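Local coordinates for DUF4783 domain-containing protein (Bacteroides fragilis, PDB 4OUQ) that is of unknown function but adopts an NTF2-like fold, in which helices pack against a strongly bent mixed beta sheet, and is probably made with a signal sequence, at residues Val9-Lys14 with Gln18-Tyr23; Arg22-Lys27 with Gln42-Thr47. All blocks are in the same frame, centred on the assembly; numbering follows the deposited sequence. Where two conformers were deposited one is given.

Contact 1 (Val9-Lys14 with Gln18-Tyr23); sequences VVAFKK and QELNRY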
# COMPACT_ATOMS: atom_id res chain seq x y z
N VAL A 9 5.19 -3.77 4.99
CA VAL A 9 4.26 -4.39 5.94
C VAL A 9 4.34 -3.62 7.27
O VAL A 9 3.34 -3.31 7.87
CB VAL A 9 4.60 -5.86 6.16
CG1 VAL A 9 3.70 -6.44 7.25
CG2 VAL A 9 4.44 -6.65 4.88
N VAL A 10 5.54 -3.28 7.70
CA VAL A 10 5.75 -2.50 8.93
C VAL A 10 5.09 -1.16 8.83
O VAL A 10 4.42 -0.70 9.75
CB VAL A 10 7.27 -2.37 9.26
CG1 VAL A 10 7.48 -1.41 10.42
CG2 VAL A 10 7.88 -3.77 9.51
N ALA A 11 5.25 -0.50 7.68
CA ALA A 11 4.64 0.82 7.50
C ALA A 11 3.11 0.76 7.55
O ALA A 11 2.48 1.57 8.22
CB ALA A 11 5.13 1.44 6.20
N PHE A 12 2.53 -0.22 6.92
CA PHE A 12 1.06 -0.38 6.98
C PHE A 12 0.60 -0.69 8.39
O PHE A 12 -0.40 -0.14 8.84
CB PHE A 12 0.58 -1.45 6.03
CG PHE A 12 0.34 -0.97 4.61
CD1 PHE A 12 -0.74 -0.09 4.30
CD2 PHE A 12 1.07 -1.46 3.58
CE1 PHE A 12 -0.92 0.36 2.99
CE2 PHE A 12 0.84 -1.05 2.25
CZ PHE A 12 -0.11 -0.12 1.98
N LYS A 13 1.33 -1.53 9.11
CA LYS A 13 0.96 -1.88 10.47
C LYS A 13 0.87 -0.64 11.41
O LYS A 13 0.08 -0.62 12.41
CB LYS A 13 1.97 -2.88 11.04
CG LYS A 13 1.78 -4.33 10.60
CD LYS A 13 2.93 -5.22 11.08
CE LYS A 13 2.64 -6.68 10.79
NZ LYS A 13 1.59 -7.22 11.69
N LYS A 14 1.67 0.39 11.12
CA LYS A 14 1.70 1.65 11.89
C LYS A 14 0.88 2.80 11.27
O LYS A 14 0.74 3.88 11.88
CB LYS A 14 3.14 2.10 12.03
CG LYS A 14 4.01 1.08 12.69
CD LYS A 14 5.34 1.64 13.10
CE LYS A 14 6.22 1.91 11.91
NZ LYS A 14 7.55 2.26 12.45
N GLN A 18 5.14 8.02 5.58
CA GLN A 18 6.46 8.49 5.38
C GLN A 18 7.39 7.28 5.16
O GLN A 18 8.23 7.32 4.32
CB GLN A 18 6.93 9.34 6.61
CG GLN A 18 8.26 10.02 6.41
CD GLN A 18 9.45 9.07 6.49
OE1 GLN A 18 9.41 8.09 7.22
NE2 GLN A 18 10.50 9.35 5.73
N GLU A 19 7.16 6.21 5.93
CA GLU A 19 7.95 5.00 5.77
C GLU A 19 7.60 4.31 4.47
O GLU A 19 8.43 3.59 3.93
CB GLU A 19 7.76 4.03 6.96
CG GLU A 19 8.49 4.43 8.22
CD GLU A 19 8.35 3.42 9.35
OE1 GLU A 19 7.75 2.35 9.18
OE2 GLU A 19 8.84 3.73 10.44
N LEU A 20 6.37 4.42 4.01
CA LEU A 20 6.01 3.83 2.69
C LEU A 20 6.69 4.52 1.58
O LEU A 20 6.90 3.94 0.52
CB LEU A 20 4.51 3.89 2.40
CG LEU A 20 3.63 2.85 2.98
CD1 LEU A 20 2.18 3.08 2.64
CD2 LEU A 20 4.05 1.44 2.45
N ASN A 21 7.00 5.79 1.76
CA ASN A 21 7.48 6.61 0.66
C ASN A 21 8.67 6.04 -0.07
O ASN A 21 8.67 6.03 -1.29
CB ASN A 21 7.74 8.03 1.11
CG ASN A 21 8.15 8.94 -0.05
OD1 ASN A 21 9.28 9.38 -0.13
ND2 ASN A 21 7.23 9.16 -1.00
N ARG A 22 9.67 5.46 0.65
CA ARG A 22 10.85 4.91 -0.00
C ARG A 22 10.55 3.66 -0.83
O ARG A 22 11.39 3.23 -1.61
CB ARG A 22 11.99 4.61 0.99
CG ARG A 22 11.72 3.44 1.95
CD ARG A 22 12.94 3.12 2.83
NE ARG A 22 13.17 4.16 3.83
CZ ARG A 22 12.38 4.40 4.87
NH1 ARG A 22 11.25 3.71 5.05
NH2 ARG A 22 12.68 5.37 5.69
N TYR A 23 9.36 3.08 -0.66
CA TYR A 23 8.97 1.89 -1.39
C TYR A 23 8.01 2.20 -2.54
O TYR A 23 7.59 1.29 -3.21
CB TYR A 23 8.34 0.86 -0.43
CG TYR A 23 9.26 0.48 0.68
CD1 TYR A 23 10.27 -0.40 0.47
CD2 TYR A 23 9.01 0.88 1.98
CE1 TYR A 23 11.16 -0.72 1.46
CE2 TYR A 23 9.86 0.54 3.01
CZ TYR A 23 10.91 -0.29 2.75
OH TYR A 23 11.76 -0.67 3.74
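Ala-11 of helix 6-14 presses its methyl group into the notch between two consecutive side chains of the next helix, Glu-19 and Leu-20. Its CB lies 3.8 Å from Glu-19 CB and equally near Leu-20 CG, and the small residue lets the backbones close to 5.6 Å between the CA atoms of Ala-11 and Glu-19. The next residue, Phe-12, offers a ring face to the Leu-20 fork. Leu-20 CD1 sits over that face, 4.2 Å from the centroid and 19° off the normal, a CH-pi contact displaced toward the rim near CZ. The other branch, CD2, drops between Ala-11 CB and the ring atom CE2, and the two side chains meet at about a right angle. With CG of Leu-20 set anti to its own carbonyl carbon, both methyls can reach helix 6-14.

This is the helical hairpin at the start of an NTF2-like alpha-beta roll, two short helices joined by a tight turn and laid on the sheet. The apolar side of the pair faces inward: Phe-12 also meets the ring of Phe-60 on strand 57-67, while Leu-20 reaches Leu-48 and Phe-52 of helix 41-54.

Toward solvent the contact becomes polar. Lys-14 bends at chi3 (-72°) and brings NZ to the end of the extended Glu-19 chain, the two side chains crossing at about a right angle. Lys-14 NZ meets Glu-19 OE2 in a 2.8 Å salt bridge made from the syn side and 21° out of the carboxylate plane. The aliphatic CE rides beside the other oxygen, OE1. Val-10 CG1 is a looser neighbour of Glu-19 OE1, at 4.0 Å. The backbone N of Glu-19 is held by Asn-16 OD1.

Contact 2 (Arg22-Lys27 with Gln42-Thr47); sequences RYLGEK and QAAEGT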
# COMPACT_ATOMS: atom_id res chain seq x y z
N ARG A 22 9.67 5.46 0.65
CA ARG A 22 10.85 4.91 -0.00
C ARG A 22 10.55 3.66 -0.83
O ARG A 22 11.39 3.23 -1.61
CB ARG A 22 11.99 4.61 0.99
CG ARG A 22 11.72 3.44 1.95
CD ARG A 22 12.94 3.12 2.83
NE ARG A 22 13.17 4.16 3.83
CZ ARG A 22 12.38 4.40 4.87
NH1 ARG A 22 11.25 3.71 5.05
NH2 ARG A 22 12.68 5.37 5.69
N TYR A 23 9.36 3.08 -0.66
CA TYR A 23 8.97 1.89 -1.39
C TYR A 23 8.01 2.20 -2.54
O TYR A 23 7.59 1.29 -3.21
CB TYR A 23 8.34 0.86 -0.43
CG TYR A 23 9.26 0.48 0.68
CD1 TYR A 23 10.27 -0.40 0.47
CD2 TYR A 23 9.01 0.88 1.98
CE1 TYR A 23 11.16 -0.72 1.46
CE2 TYR A 23 9.86 0.54 3.01
CZ TYR A 23 10.91 -0.29 2.75
OH TYR A 23 11.76 -0.67 3.74
N LEU A 24 7.62 3.48 -2.69
CA LEU A 24 6.72 3.87 -3.80
C LEU A 24 7.49 4.08 -5.08
O LEU A 24 8.56 4.70 -5.08
CB LEU A 24 5.93 5.12 -3.45
CG LEU A 24 5.00 5.00 -2.25
CD1 LEU A 24 4.43 6.31 -1.78
CD2 LEU A 24 3.87 4.05 -2.56
N GLY A 25 6.98 3.50 -6.17
CA GLY A 25 7.48 3.77 -7.45
C GLY A 25 7.21 5.19 -7.90
O GLY A 25 6.48 5.93 -7.26
N GLU A 26 7.77 5.56 -9.03
CA GLU A 26 7.64 6.93 -9.49
C GLU A 26 6.23 7.23 -10.02
O GLU A 26 5.80 8.38 -10.02
CB GLU A 26 8.74 7.29 -10.47
CG GLU A 26 10.10 7.45 -9.75
CD GLU A 26 10.10 8.62 -8.76
OE1 GLU A 26 9.93 9.75 -9.20
OE2 GLU A 26 10.26 8.41 -7.56
N LYS A 27 5.50 6.18 -10.42
CA LYS A 27 4.09 6.28 -10.79
C LYS A 27 3.31 5.17 -10.09
O LYS A 27 3.69 3.96 -10.15
CB LYS A 27 3.91 6.12 -12.30
CG LYS A 27 2.48 6.35 -12.76
CD LYS A 27 2.37 6.19 -14.27
CE LYS A 27 1.05 6.73 -14.77
NZ LYS A 27 0.90 6.57 -16.23
N GLN A 42 5.03 11.51 -5.01
CA GLN A 42 4.72 12.49 -3.96
C GLN A 42 3.21 12.62 -3.76
O GLN A 42 2.70 12.59 -2.60
CB GLN A 42 5.36 13.83 -4.29
CG GLN A 42 6.91 13.77 -4.39
CD GLN A 42 7.47 13.51 -5.83
OE1 GLN A 42 6.86 12.82 -6.69
NE2 GLN A 42 8.65 14.07 -6.08
N ALA A 43 2.46 12.66 -4.87
CA ALA A 43 1.01 12.67 -4.80
C ALA A 43 0.43 11.40 -4.09
O ALA A 43 -0.42 11.49 -3.23
CB ALA A 43 0.41 12.85 -6.17
N ALA A 44 1.00 10.20 -4.37
CA ALA A 44 0.59 8.98 -3.67
C ALA A 44 0.86 9.05 -2.21
O ALA A 44 0.05 8.63 -1.41
CB ALA A 44 1.33 7.78 -4.25
N GLU A 45 2.07 9.50 -1.83
CA GLU A 45 2.44 9.53 -0.41
C GLU A 45 1.44 10.42 0.36
O GLU A 45 1.07 10.08 1.50
CB GLU A 45 3.85 10.04 -0.20
CG GLU A 45 4.27 10.05 1.29
CD GLU A 45 3.79 11.31 2.02
OE1 GLU A 45 3.77 12.37 1.40
OE2 GLU A 45 3.42 11.24 3.24
N GLY A 46 1.05 11.55 -0.25
CA GLY A 46 0.08 12.50 0.41
C GLY A 46 -1.30 11.88 0.54
O GLY A 46 -1.95 11.97 1.57
N THR A 47 -1.74 11.20 -0.50
CA THR A 47 -3.02 10.54 -0.46
C THR A 47 -3.07 9.45 0.64
O THR A 47 -4.08 9.26 1.34
CB THR A 47 -3.40 9.95 -1.85
OG1 THR A 47 -3.47 11.01 -2.81
CG2 THR A 47 -4.71 9.25 -1.75
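Leu-24 reaches helix 41-54 with a single methyl, CD1, which comes down on the backbone between Ala-44 and Glu-45. In the NTF2-like fold a long helix lies against the bent sheet, and here a leucine from the two-residue strand 24-25 meets that helix near its N-terminal end. Leu-24 CD1 is 4.0 Å from Glu-45 N and 4.2 Å from Ala-44 CB, so the contact is a van der Waals one, made as much with the helix main chain as with side chains. The CA atoms of Leu-24 and Glu-45 stay 7.9 Å apart, and the leucine side chain bridges the interval.

The two helix residues play different parts. Ala-44 points its methyl toward the strand and also touches Val-28 and Val-39, which places it in the apolar layer between helix and sheet. Besides its backbone, Glu-45 offers CB, the base of its side chain. Its CG stands anti to the backbone N (chi1 -179°) and the chain then folds at chi2, carrying the carboxylate away from Leu-24 to a hydrogen bond between OE2 and Ser-17 OG.

Farther out, backbone hydrogen bonds to Ile-100 tie Tyr-23 and Gly-25, the neighbours of Leu-24, to strand 97-107, fixing the position from which the leucine projects. On the helix side, Asp-40 OD1 accepts a hydrogen bond from Ala-43 N in the first turn. One turn of helical bonding runs past the contact, with Gly-46 N bonded to Gln-42 O at 3.1 Å.

How the contacts relate
The two contacts follow one another along the chain and share Arg-22 and Tyr-23: the chain leaves helix 17-21 through these two residues and enters strand 24-25. Their centres are about 11 Å apart. They also touch, since Asn-21 ND2 packs 3.6 Å from Glu-45 CB. Contact 1 is local, joining two successive helices; contact 2 spans the hairpin of strands 28-32 and 35-40 to reach helix 41-54. Together they show how neighbouring short-range and longer-range contacts assemble a small single-chain fold, with the N-terminal helices, the short strand 24-25 beside strand 97-107 and the long helix meeting around one connecting segment.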